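Local coordinates for metallophosphoesterase TT1561-like domain-containing protein (Aquifex aeolicus, PDB 2YVT), which is of unknown function but probably acts as a metal-dependent phosphoesterase of the calcineurin-like superfamily, at residues A10-K15 with V233-E238; I85-V90 with T115-I120; E135-G140 with K166-L171; R175-F180 with V215-H220. All coordinates share one frame; numbering follows the deposited sequence.

Contact 1 (A10-K15 with V233-E238); sequences AIKNFK and VVNPGE
Lys12 lays its aliphatic chain over the backbone of Gly237, with CG 3.3 Å from Gly237 O and CE at the same carbonyl. Its chain is folded at two points, chi2 96° and chi4 -93°, and the second bend turns NZ across the Asn235 amide to meet OD1 at 2.7 Å, the donor tilted 25° from the carbonyl plane. The same buried NZ also bonds the backbone oxygens of His220 and Gly222, three acceptors for one ammonium group, while Asn235 ND2 is held by the carbonyls of Val189 and Gly219. With a methionine in place of Lys12, these three oxygens would probably lose their shared donor and the turn after strand 231-235 one of its ties to strand 7-12. Each of these strands belongs to one of the two sheets of the calcineurin-like sandwich, and they meet where both run out into loops, the end at which relatives build their metal site. Gly237 bends there at a positive phi where a CB would jam against the preceding carbonyl. Water 1 bridges Lys12 N and Gly237 O, taking the N-H of the first. Further on, Asn13 ND2 reaches Glu238 OE1 at 3.0 Å, on the syn side, with amide and carboxylate nearly coplanar; Asn13 OD1 is fixed separately by Asn41 N. Glu238 OE2 stands 4.0 Å from Lys12 NZ, opposite charges beyond salt-bridge range. On the apolar side, the Pro236 ring sits over Ala10, CG to CB 4.0 Å.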
loop_
_atom_site.group_PDB
_atom_site.type_symbol
_atom_site.label_atom_id
_atom_site.label_comp_id
_atom_site.label_asym_id
_atom_site.label_seq_id
_atom_site.Cartn_x
_atom_site.Cartn_y
_atom_site.Cartn_z
ATOM N N ALA A 10 -9.190 5.073 -2.829
ATOM C CA ALA A 10 -8.100 4.367 -2.139
ATOM C C ALA A 10 -8.572 3.704 -0.858
ATOM O O ALA A 10 -9.349 4.284 -0.099
ATOM C CB ALA A 10 -6.942 5.325 -1.840
ATOM N N ILE A 11 -8.089 2.484 -0.633
ATOM C CA ILE A 11 -8.264 1.789 0.644
ATOM C C ILE A 11 -6.907 1.304 1.158
ATOM O O ILE A 11 -5.925 1.246 0.406
ATOM C CB ILE A 11 -9.247 0.584 0.536
ATOM C CG1 ILE A 11 -8.671 -0.530 -0.358
ATOM C CG2 ILE A 11 -10.620 1.060 0.063
ATOM C CD1 ILE A 11 -9.489 -1.827 -0.319
ATOM N N LYS A 12 -6.856 0.955 2.439
ATOM C CA LYS A 12 -5.656 0.363 3.031
ATOM C C LYS A 12 -6.048 -0.696 4.049
ATOM O O LYS A 12 -7.159 -0.661 4.591
ATOM C CB LYS A 12 -4.723 1.428 3.639
ATOM C CG LYS A 12 -5.251 2.200 4.869
ATOM C CD LYS A 12 -4.774 1.599 6.176
ATOM C CE LYS A 12 -5.291 2.389 7.379
ATOM N NZ LYS A 12 -4.315 3.437 7.823
ATOM N N ASN A 13 -5.133 -1.628 4.298
ATOM C CA ASN A 13 -5.368 -2.743 5.221
ATOM C C ASN A 13 -6.624 -3.531 4.853
ATOM O O ASN A 13 -7.554 -3.673 5.658
ATOM C CB ASN A 13 -5.400 -2.264 6.683
ATOM C CG ASN A 13 -4.010 -2.014 7.250
ATOM O OD1 ASN A 13 -3.024 -2.629 6.822
ATOM N ND2 ASN A 13 -3.929 -1.132 8.243
ATOM N N PHE A 14 -6.628 -4.045 3.624
ATOM C CA PHE A 14 -7.681 -4.951 3.157
ATOM C C PHE A 14 -7.842 -6.128 4.126
ATOM O O PHE A 14 -8.971 -6.506 4.463
ATOM C CB PHE A 14 -7.381 -5.428 1.729
ATOM C CG PHE A 14 -8.317 -6.480 1.245
ATOM C CD1 PHE A 14 -9.629 -6.154 0.917
ATOM C CD2 PHE A 14 -7.891 -7.803 1.116
ATOM C CE1 PHE A 14 -10.508 -7.141 0.479
ATOM C CE2 PHE A 14 -8.765 -8.798 0.683
ATOM C CZ PHE A 14 -10.074 -8.465 0.365
ATOM N N LYS A 15 -6.712 -6.688 4.568
ATOM C CA LYS A 15 -6.665 -7.709 5.631
ATOM C C LYS A 15 -7.701 -8.819 5.426
ATOM O O LYS A 15 -8.436 -9.201 6.342
ATOM C CB LYS A 15 -6.805 -7.068 7.022
ATOM C CG LYS A 15 -5.561 -6.319 7.481
ATOM C CD LYS A 15 -5.722 -5.717 8.875
ATOM C CE LYS A 15 -4.484 -4.921 9.276
ATOM N NZ LYS A 15 -4.455 -4.576 10.741
ATOM N N VAL A 233 -0.658 14.383 1.713
ATOM C CA VAL A 233 -0.582 12.996 2.150
ATOM C C VAL A 233 -1.969 12.547 2.600
ATOM O O VAL A 233 -2.620 13.222 3.409
ATOM C CB VAL A 233 0.454 12.806 3.278
ATOM C CG1 VAL A 233 0.547 11.336 3.689
ATOM C CG2 VAL A 233 1.828 13.329 2.827
ATOM N N VAL A 234 -2.418 11.418 2.056
ATOM C CA VAL A 234 -3.748 10.894 2.345
ATOM C C VAL A 234 -3.633 9.480 2.895
ATOM O O VAL A 234 -3.111 8.588 2.220
ATOM C CB VAL A 234 -4.635 10.867 1.069
ATOM C CG1 VAL A 234 -6.030 10.339 1.391
ATOM C CG2 VAL A 234 -4.730 12.261 0.450
ATOM N N ASN A 235 -4.117 9.292 4.118
ATOM C CA ASN A 235 -4.262 7.957 4.686
ATOM C C ASN A 235 -5.760 7.661 4.770
ATOM O O ASN A 235 -6.479 8.308 5.536
ATOM C CB ASN A 235 -3.596 7.847 6.055
ATOM C CG ASN A 235 -3.376 6.410 6.466
ATOM O OD1 ASN A 235 -4.182 5.535 6.129
ATOM N ND2 ASN A 235 -2.285 6.150 7.187
ATOM N N PRO A 236 -6.241 6.712 3.958
ATOM C CA PRO A 236 -7.695 6.479 3.874
ATOM C C PRO A 236 -8.372 6.041 5.172
ATOM O O PRO A 236 -9.586 6.144 5.277
ATOM C CB PRO A 236 -7.818 5.354 2.836
ATOM C CG PRO A 236 -6.521 5.348 2.096
ATOM C CD PRO A 236 -5.478 5.837 3.046
ATOM N N GLY A 237 -7.600 5.555 6.145
ATOM C CA GLY A 237 -8.181 4.939 7.339
ATOM C C GLY A 237 -8.477 3.477 7.067
ATOM O O GLY A 237 -8.255 2.983 5.949
ATOM N N GLU A 238 -8.981 2.785 8.080
ATOM C CA GLU A 238 -9.055 1.321 8.035
ATOM C C GLU A 238 -10.210 0.790 7.207
ATOM O O GLU A 238 -11.374 1.072 7.498
ATOM C CB GLU A 238 -9.171 0.755 9.454
ATOM C CG GLU A 238 -7.985 1.079 10.348
ATOM C CD GLU A 238 -6.700 0.336 9.980
ATOM O OE1 GLU A 238 -6.731 -0.625 9.184
ATOM O OE2 GLU A 238 -5.645 0.719 10.509
HETATM O O HOH W 1 -9.353 1.878 3.671
HETATM O O HOH W 2 -6.566 -2.963 11.049
#

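Contact 2 (I85-V90 with T115-I120); sequences IGELGV and TAYPNI
The end of helix 65-86, a type I turn from Gly86 to Gly89 that leaves helical geometry at the positive phi of Gly89, lies against a second type I turn from Tyr117 to Ile120, with Gly86 CA and Tyr117 CA 5.2 Å apart. Asn119 ties the two turns together. Its CG stands between the backbone N and the carbonyl carbon (chi1 52°), which carries the amide between two carbonyls, one in the turn and one just after it: ND2 gives one N-H to Gly86 O at 3.0 Å, in the carbonyl plane on a lone pair, and the other to Val90 O, also at 3.0 Å but 42° above the carbonyl plane. Gly86 O thus serves two donors, since Gly89 N bonds it within the turn. A leucine in place of Asn119 would probably cost each carbonyl one of its donors, leaving Gly86 O with Gly89 N and Val90 O with the Thr92 hydroxyl, and the loop without this direct polar clasp on the helix end. Both Tyr117 and Ile120 close on Gly86: Tyr117 CD1 lies obliquely 3.7 Å from its CA, and Ile120 CD1 touches the same CA, also at 3.7 Å. The ring comes so near that glycine's lack of a side chain is what admits it. Ala116 CB rests on one face of that ring, toward its rim, and at the ring's edge water 3 links Tyr117 OH (2.6 Å) to the carboxylate of Glu87. Elsewhere Ile85 and Val90 pack on helix 21-31, and Ile120, which begins strand 120-122, touches Phe82 of helix 65-86 and Val94 of strand 91-95.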
loop_
_atom_site.group_PDB
_atom_site.type_symbol
_atom_site.label_atom_id
_atom_site.label_comp_id
_atom_site.label_asym_id
_atom_site.label_seq_id
_atom_site.Cartn_x
_atom_site.Cartn_y
_atom_site.Cartn_z
ATOM N N ILE A 85 -10.566 -8.487 -6.516
ATOM C CA ILE A 85 -10.264 -7.105 -6.872
ATOM C C ILE A 85 -10.343 -6.903 -8.390
ATOM O O ILE A 85 -10.925 -5.926 -8.855
ATOM C CB ILE A 85 -8.887 -6.661 -6.332
ATOM C CG1 ILE A 85 -8.931 -6.554 -4.807
ATOM C CG2 ILE A 85 -8.453 -5.321 -6.959
ATOM C CD1 ILE A 85 -9.872 -5.459 -4.262
ATOM N N GLY A 86 -9.760 -7.830 -9.151
ATOM C CA GLY A 86 -9.791 -7.762 -10.616
ATOM C C GLY A 86 -11.203 -7.649 -11.171
ATOM O O GLY A 86 -11.466 -6.835 -12.059
ATOM N N GLU A 87 -12.114 -8.445 -10.615
ATOM C CA GLU A 87 -13.518 -8.456 -11.045
ATOM C C GLU A 87 -14.274 -7.148 -10.790
ATOM O O GLU A 87 -15.363 -6.949 -11.329
ATOM C CB GLU A 87 -14.255 -9.638 -10.412
ATOM C CG GLU A 87 -13.809 -10.970 -11.001
ATOM C CD GLU A 87 -14.641 -12.149 -10.538
ATOM O OE1 GLU A 87 -15.571 -11.958 -9.722
ATOM O OE2 GLU A 87 -14.364 -13.274 -11.003
ATOM N N LEU A 88 -13.706 -6.255 -9.978
ATOM C CA LEU A 88 -14.302 -4.929 -9.797
ATOM C C LEU A 88 -14.176 -4.091 -11.073
ATOM O O LEU A 88 -14.921 -3.123 -11.268
ATOM C CB LEU A 88 -13.672 -4.195 -8.608
ATOM C CG LEU A 88 -13.885 -4.861 -7.246
ATOM C CD1 LEU A 88 -13.084 -4.112 -6.190
ATOM C CD2 LEU A 88 -15.373 -4.882 -6.905
ATOM N N GLY A 89 -13.206 -4.457 -11.912
ATOM C CA GLY A 89 -13.106 -3.948 -13.286
ATOM C C GLY A 89 -12.496 -2.573 -13.485
ATOM O O GLY A 89 -12.544 -2.037 -14.591
ATOM N N VAL A 90 -11.933 -1.997 -12.423
ATOM C CA VAL A 90 -11.315 -0.667 -12.464
ATOM C C VAL A 90 -9.803 -0.795 -12.687
ATOM O O VAL A 90 -9.198 -1.780 -12.264
ATOM C CB VAL A 90 -11.556 0.078 -11.109
ATOM C CG1 VAL A 90 -11.213 1.564 -11.214
ATOM C CG2 VAL A 90 -12.992 -0.111 -10.630
ATOM N N THR A 115 -3.017 -12.062 -17.029
ATOM C CA THR A 115 -3.825 -12.346 -18.221
ATOM C C THR A 115 -5.317 -12.137 -17.971
ATOM O O THR A 115 -6.007 -11.516 -18.786
ATOM C CB THR A 115 -3.536 -13.751 -18.812
ATOM O OG1 THR A 115 -2.155 -13.814 -19.184
ATOM C CG2 THR A 115 -4.398 -14.017 -20.053
ATOM N N ALA A 116 -5.807 -12.626 -16.834
ATOM C CA ALA A 116 -7.223 -12.497 -16.524
ATOM C C ALA A 116 -7.575 -11.100 -16.049
ATOM O O ALA A 116 -8.690 -10.620 -16.308
ATOM C CB ALA A 116 -7.654 -13.543 -15.502
ATOM N N TYR A 117 -6.634 -10.442 -15.365
ATOM C CA TYR A 117 -6.918 -9.132 -14.770
ATOM C C TYR A 117 -5.895 -8.076 -15.195
ATOM O O TYR A 117 -5.132 -7.572 -14.363
ATOM C CB TYR A 117 -7.063 -9.251 -13.234
ATOM C CG TYR A 117 -7.916 -10.436 -12.870
ATOM C CD1 TYR A 117 -9.288 -10.436 -13.133
ATOM C CD2 TYR A 117 -7.347 -11.588 -12.329
ATOM C CE1 TYR A 117 -10.070 -11.544 -12.848
ATOM C CE2 TYR A 117 -8.122 -12.701 -12.048
ATOM C CZ TYR A 117 -9.476 -12.672 -12.310
ATOM O OH TYR A 117 -10.229 -13.788 -12.025
ATOM N N PRO A 118 -5.886 -7.721 -16.498
ATOM C CA PRO A 118 -4.920 -6.735 -16.985
ATOM C C PRO A 118 -5.154 -5.333 -16.423
ATOM O O PRO A 118 -4.320 -4.444 -16.636
ATOM C CB PRO A 118 -5.133 -6.752 -18.506
ATOM C CG PRO A 118 -6.546 -7.216 -18.680
ATOM C CD PRO A 118 -6.764 -8.210 -17.582
ATOM N N ASN A 119 -6.270 -5.152 -15.710
ATOM C CA ASN A 119 -6.581 -3.887 -15.035
ATOM C C ASN A 119 -5.729 -3.661 -13.793
ATOM O O ASN A 119 -5.628 -2.533 -13.307
ATOM C CB ASN A 119 -8.077 -3.772 -14.684
ATOM C CG ASN A 119 -8.615 -4.974 -13.903
ATOM O OD1 ASN A 119 -8.274 -6.130 -14.181
ATOM N ND2 ASN A 119 -9.491 -4.700 -12.933
ATOM N N ILE A 120 -5.109 -4.729 -13.291
ATOM C CA ILE A 120 -4.303 -4.646 -12.064
ATOM C C ILE A 120 -2.819 -4.471 -12.370
ATOM O O ILE A 120 -2.254 -5.187 -13.203
ATOM C CB ILE A 120 -4.483 -5.907 -11.177
ATOM C CG1 ILE A 120 -5.946 -6.073 -10.755
ATOM C CG2 ILE A 120 -3.549 -5.854 -9.954
ATOM C CD1 ILE A 120 -6.203 -7.358 -9.991
HETATM O O HOH W 3 -12.619 -13.871 -12.976
#

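Contact 3 (E135-G140 with K166-L171); sequences EVIGFG and KFVNEL
Ile137 and Val168 make the closest apolar contact here: the methyl CD1 of Ile137 is set into the fork of the valine, 3.5 Å from CG2 and 3.7 Å from CG1. The first distance is tighter than ordinary van der Waals contact. Leu176, on the next strand, crowds the same methyl so closely that its exact placing is somewhat doubtful. The torsions of Ile137 divide its branches: CG1 lies anti to the carbonyl carbon (chi1 -61°) and carries CD1 out to Val168, while CG2, anti to the backbone N, approaches CZ of Phe167 at 4.1 Å, obliquely to the ring. The side chains of Ile137 and Phe167 run antiparallel alongside one another, and CG2 meets the outer end of the ring. Leu171 CD1 stands more loosely by Ile137 CD1, at 4.5 Å. Strand 134-144 belongs to the second sheet of the calcineurin-like sandwich, and the 3-10 segment that follows helix 158-164 lies along the route from this strand to its parallel neighbour, strand 175-180. Strand alternation turns Glu135 and Ile137 toward that segment and Val136 away from it. The polar side is slight. Glu135 OE2 is only brushed by Leu171 CB at 4.4 Å, and it forms a long, weak ion pair with Arg174. Backbone bonds shape the 3-10 segment itself, Glu170 N to Phe167 O at 2.9 Å and Leu171 N to Val168 O at 3.2 Å. Phe167 also meets the ring of Phe127 on strand 126-130, against which Leu171 packs as well.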
loop_
_atom_site.group_PDB
_atom_site.type_symbol
_atom_site.label_atom_id
_atom_site.label_comp_id
_atom_site.label_asym_id
_atom_site.label_seq_id
_atom_site.Cartn_x
_atom_site.Cartn_y
_atom_site.Cartn_z
ATOM N N GLU A 135 3.055 10.040 -13.159
ATOM C CA GLU A 135 3.856 8.865 -12.844
ATOM C C GLU A 135 3.413 8.396 -11.468
ATOM O O GLU A 135 3.370 9.184 -10.517
ATOM C CB GLU A 135 5.361 9.171 -12.833
ATOM C CG GLU A 135 5.972 9.480 -14.213
ATOM C CD GLU A 135 6.142 8.255 -15.112
ATOM O OE1 GLU A 135 5.708 7.143 -14.745
ATOM O OE2 GLU A 135 6.721 8.409 -16.212
ATOM N N VAL A 136 3.072 7.115 -11.367
ATOM C CA VAL A 136 2.654 6.537 -10.095
ATOM C C VAL A 136 3.771 5.639 -9.593
ATOM O O VAL A 136 4.186 4.719 -10.291
ATOM C CB VAL A 136 1.326 5.755 -10.233
ATOM C CG1 VAL A 136 0.787 5.355 -8.863
ATOM C CG2 VAL A 136 0.291 6.623 -10.956
ATOM N N ILE A 137 4.268 5.938 -8.395
ATOM C CA ILE A 137 5.380 5.194 -7.805
ATOM C C ILE A 137 4.859 4.451 -6.588
ATOM O O ILE A 137 4.126 5.023 -5.781
ATOM C CB ILE A 137 6.510 6.146 -7.377
ATOM C CG1 ILE A 137 7.054 6.895 -8.597
ATOM C CG2 ILE A 137 7.641 5.391 -6.677
ATOM C CD1 ILE A 137 7.931 8.043 -8.218
ATOM N N GLY A 138 5.230 3.181 -6.456
ATOM C CA GLY A 138 4.854 2.397 -5.282
ATOM C C GLY A 138 6.056 1.811 -4.573
ATOM O O GLY A 138 6.998 1.347 -5.210
ATOM N N PHE A 139 6.029 1.835 -3.246
ATOM C CA PHE A 139 7.066 1.170 -2.463
ATOM C C PHE A 139 6.400 0.674 -1.183
ATOM O O PHE A 139 6.073 1.459 -0.283
ATOM C CB PHE A 139 8.238 2.126 -2.172
ATOM C CG PHE A 139 9.548 1.423 -1.864
ATOM C CD1 PHE A 139 10.713 1.780 -2.552
ATOM C CD2 PHE A 139 9.623 0.413 -0.907
ATOM C CE1 PHE A 139 11.934 1.146 -2.290
ATOM C CE2 PHE A 139 10.837 -0.236 -0.632
ATOM C CZ PHE A 139 11.999 0.139 -1.323
ATOM N N GLY A 140 6.155 -0.631 -1.141
ATOM C CA GLY A 140 5.441 -1.250 -0.031
ATOM C C GLY A 140 6.309 -1.684 1.135
ATOM O O GLY A 140 7.506 -1.374 1.206
ATOM N N LYS A 166 16.326 6.267 -6.391
ATOM C CA LYS A 166 17.112 7.077 -7.319
ATOM C C LYS A 166 16.551 7.024 -8.745
ATOM O O LYS A 166 16.849 7.902 -9.563
ATOM C CB LYS A 166 18.579 6.649 -7.300
ATOM C CG LYS A 166 19.304 7.005 -6.009
ATOM C CD LYS A 166 20.820 7.135 -6.198
ATOM C CE LYS A 166 21.416 5.956 -6.959
ATOM N NZ LYS A 166 21.121 4.658 -6.298
ATOM N N PHE A 167 15.725 6.014 -9.040
ATOM C CA PHE A 167 15.146 5.878 -10.385
ATOM C C PHE A 167 14.168 6.998 -10.744
ATOM O O PHE A 167 13.961 7.298 -11.916
ATOM C CB PHE A 167 14.532 4.483 -10.636
ATOM C CG PHE A 167 13.195 4.239 -9.967
ATOM C CD1 PHE A 167 12.036 4.855 -10.434
ATOM C CD2 PHE A 167 13.086 3.334 -8.912
ATOM C CE1 PHE A 167 10.804 4.611 -9.829
ATOM C CE2 PHE A 167 11.859 3.081 -8.305
ATOM C CZ PHE A 167 10.719 3.723 -8.760
ATOM N N VAL A 168 13.575 7.616 -9.728
ATOM C CA VAL A 168 12.546 8.630 -9.961
ATOM C C VAL A 168 13.076 9.780 -10.829
ATOM O O VAL A 168 12.377 10.256 -11.728
ATOM C CB VAL A 168 11.948 9.144 -8.624
ATOM C CG1 VAL A 168 10.877 10.205 -8.875
ATOM C CG2 VAL A 168 11.364 7.985 -7.832
ATOM N N ASN A 169 14.320 10.190 -10.578
ATOM C CA ASN A 169 14.994 11.243 -11.354
ATOM C C ASN A 169 15.327 10.876 -12.804
ATOM O O ASN A 169 15.783 11.727 -13.574
ATOM C CB ASN A 169 16.281 11.676 -10.646
ATOM C CG ASN A 169 16.025 12.578 -9.451
ATOM O OD1 ASN A 169 14.899 13.024 -9.210
ATOM N ND2 ASN A 169 17.082 12.860 -8.697
ATOM N N GLU A 170 15.119 9.614 -13.163
ATOM C CA GLU A 170 15.393 9.134 -14.515
ATOM C C GLU A 170 14.106 9.065 -15.337
ATOM O O GLU A 170 14.146 8.801 -16.542
ATOM C CB GLU A 170 16.049 7.747 -14.477
ATOM C CG GLU A 170 17.175 7.577 -13.459
ATOM C CD GLU A 170 18.566 7.782 -14.039
ATOM O OE1 GLU A 170 18.699 7.988 -15.267
ATOM O OE2 GLU A 170 19.532 7.728 -13.249
ATOM N N LEU A 171 12.972 9.299 -14.680
ATOM C CA LEU A 171 11.657 9.143 -15.303
ATOM C C LEU A 171 11.213 10.361 -16.105
ATOM O O LEU A 171 11.722 11.470 -15.915
ATOM C CB LEU A 171 10.592 8.828 -14.246
ATOM C CG LEU A 171 10.750 7.628 -13.307
ATOM C CD1 LEU A 171 9.564 7.558 -12.352
ATOM C CD2 LEU A 171 10.903 6.328 -14.072
#

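Contact 4 (R175-F180 with V215-H220); sequences RLVTIF and VAIVGH
Thr178 and Ala216 sit side by side across two parallel strands, with OG1 3.3 Å from Ala216 CB. The threonine hydroxyl lies between its backbone N and carbonyl carbon (chi1 57°), which turns it toward the neighbouring strand, where it makes a weak bond to Val215 O at 3.4 Å. On the same face Phe180 turns its ring edge to Val218, whose CG1 lies near the ring plane 4.2 Å from CD2. Val177, Ile179, Val215 and Ile217 occupy the other face. There Ile217 pairs directly with Ile179 (CB to CG1 4.4 Å) and reaches diagonally to Val177, CD1 to CG1 4.4 Å. Strand bonds set these pairs: Thr178 N to Val215 O at 2.9 Å, Ile217 N to Thr178 O at 2.8 Å, and Phe180 N to Ile217 O at 2.9 Å. The strands run 17° apart and belong to a beta-alpha-beta unit with helix 202-211 as its connection. Ile179 and Ile217 pack on strand 35-39 of the other sheet, in the sandwich interior; strand 134-144 flanks 175-180, and strand 231-235 flanks 215-218.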
loop_
_atom_site.group_PDB
_atom_site.type_symbol
_atom_site.label_atom_id
_atom_site.label_comp_id
_atom_site.label_asym_id
_atom_site.label_seq_id
_atom_site.Cartn_x
_atom_site.Cartn_y
_atom_site.Cartn_z
ATOM N N ARG A 175 3.404 14.679 -13.235
ATOM C CA ARG A 175 2.867 14.849 -11.893
ATOM C C ARG A 175 3.049 13.531 -11.139
ATOM O O ARG A 175 2.681 12.468 -11.634
ATOM C CB ARG A 175 1.396 15.260 -11.944
ATOM C CG ARG A 175 1.168 16.588 -12.655
ATOM C CD ARG A 175 -0.286 16.801 -12.978
ATOM N NE ARG A 175 -1.090 16.910 -11.763
ATOM C CZ ARG A 175 -2.413 17.025 -11.743
ATOM N NH1 ARG A 175 -3.099 17.053 -12.880
ATOM N NH2 ARG A 175 -3.048 17.107 -10.581
ATOM N N LEU A 176 3.630 13.610 -9.951
ATOM C CA LEU A 176 4.052 12.417 -9.237
ATOM C C LEU A 176 3.064 12.039 -8.143
ATOM O O LEU A 176 2.732 12.862 -7.284
ATOM C CB LEU A 176 5.445 12.646 -8.642
ATOM C CG LEU A 176 6.161 11.484 -7.972
ATOM C CD1 LEU A 176 6.306 10.361 -8.978
ATOM C CD2 LEU A 176 7.518 11.943 -7.454
ATOM N N VAL A 177 2.608 10.788 -8.181
ATOM C CA VAL A 177 1.786 10.220 -7.116
ATOM C C VAL A 177 2.568 9.058 -6.520
ATOM O O VAL A 177 2.957 8.138 -7.242
ATOM C CB VAL A 177 0.417 9.724 -7.633
ATOM C CG1 VAL A 177 -0.376 9.019 -6.520
ATOM C CG2 VAL A 177 -0.396 10.890 -8.217
ATOM N N THR A 178 2.818 9.114 -5.213
ATOM C CA THR A 178 3.553 8.036 -4.534
ATOM C C THR A 178 2.603 7.279 -3.621
ATOM O O THR A 178 1.714 7.870 -3.007
ATOM C CB THR A 178 4.752 8.561 -3.717
ATOM O OG1 THR A 178 4.294 9.529 -2.768
ATOM C CG2 THR A 178 5.801 9.213 -4.636
ATOM N N ILE A 179 2.772 5.966 -3.569
ATOM C CA ILE A 179 1.932 5.111 -2.746
ATOM C C ILE A 179 2.845 4.266 -1.881
ATOM O O ILE A 179 3.677 3.524 -2.406
ATOM C CB ILE A 179 1.024 4.192 -3.599
ATOM C CG1 ILE A 179 0.253 5.009 -4.647
ATOM C CG2 ILE A 179 0.053 3.411 -2.698
ATOM C CD1 ILE A 179 -0.487 4.174 -5.670
ATOM N N PHE A 180 2.697 4.400 -0.563
ATOM C CA PHE A 180 3.531 3.679 0.399
ATOM C C PHE A 180 2.641 2.967 1.391
ATOM O O PHE A 180 1.601 3.495 1.778
ATOM C CB PHE A 180 4.426 4.643 1.200
ATOM C CG PHE A 180 5.301 5.521 0.353
ATOM C CD1 PHE A 180 6.283 4.976 -0.468
ATOM C CD2 PHE A 180 5.141 6.901 0.390
ATOM C CE1 PHE A 180 7.093 5.804 -1.257
ATOM C CE2 PHE A 180 5.944 7.735 -0.383
ATOM C CZ PHE A 180 6.923 7.186 -1.205
ATOM N N VAL A 215 1.149 14.100 -4.502
ATOM C CA VAL A 215 0.252 13.380 -3.600
ATOM C C VAL A 215 0.960 12.117 -3.126
ATOM O O VAL A 215 1.704 11.476 -3.883
ATOM C CB VAL A 215 -1.074 12.990 -4.310
ATOM C CG1 VAL A 215 -1.992 12.176 -3.390
ATOM C CG2 VAL A 215 -1.801 14.230 -4.833
ATOM N N ALA A 216 0.754 11.782 -1.860
ATOM C CA ALA A 216 1.188 10.497 -1.333
ATOM C C ALA A 216 -0.005 9.798 -0.692
ATOM O O ALA A 216 -0.700 10.385 0.134
ATOM C CB ALA A 216 2.328 10.673 -0.328
ATOM N N ILE A 217 -0.246 8.556 -1.099
ATOM C CA ILE A 217 -1.311 7.736 -0.516
ATOM C C ILE A 217 -0.627 6.695 0.364
ATOM O O ILE A 217 0.292 6.022 -0.077
ATOM C CB ILE A 217 -2.169 7.062 -1.611
ATOM C CG1 ILE A 217 -2.843 8.128 -2.491
ATOM C CG2 ILE A 217 -3.196 6.119 -0.976
ATOM C CD1 ILE A 217 -3.451 7.597 -3.783
ATOM N N VAL A 218 -1.050 6.594 1.622
ATOM C CA VAL A 218 -0.297 5.817 2.613
ATOM C C VAL A 218 -1.200 4.906 3.447
ATOM O O VAL A 218 -2.414 5.110 3.492
ATOM C CB VAL A 218 0.575 6.738 3.527
ATOM C CG1 VAL A 218 1.654 7.490 2.689
ATOM C CG2 VAL A 218 -0.302 7.723 4.296
ATOM N N GLY A 219 -0.600 3.916 4.110
ATOM C CA GLY A 219 -1.361 2.886 4.823
ATOM C C GLY A 219 -0.969 2.676 6.280
ATOM O O GLY A 219 -0.896 3.628 7.061
ATOM N N HIS A 220 -0.712 1.419 6.644
ATOM C CA HIS A 220 -0.342 1.055 8.018
ATOM C C HIS A 220 -1.343 1.688 9.000
ATOM O O HIS A 220 -2.557 1.583 8.786
ATOM C CB HIS A 220 1.133 1.417 8.295
ATOM C CG HIS A 220 1.715 0.781 9.523
ATOM N ND1 HIS A 220 1.207 -0.362 10.107
ATOM C CD2 HIS A 220 2.797 1.126 10.259
ATOM C CE1 HIS A 220 1.947 -0.685 11.156
ATOM N NE2 HIS A 220 2.925 0.199 11.263
#

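In the fold
Contacts 1 and 4 are buried near the middle of the chain, whereas contacts 2 and 3 are partly buried and farther out. Three of them share one sheet: strands 134-144, 175-180, 215-218 and 231-235 are successive neighbours, so contacts 3, 4 and 1 follow one another across it, and contact 1 is the one whose two segments come from different sheets. The chemistry changes along the way, from apolar side chains in contact 3 to regular strand bonding in contact 4 and a buried polar network in contact 1, which meets contact 4 where Lys12 NZ reaches His220 O. Contact 2 fastens the end of helix 65-86 to the loop leading into strand 120-122, the outermost strand of the sheet that holds strand 7-12.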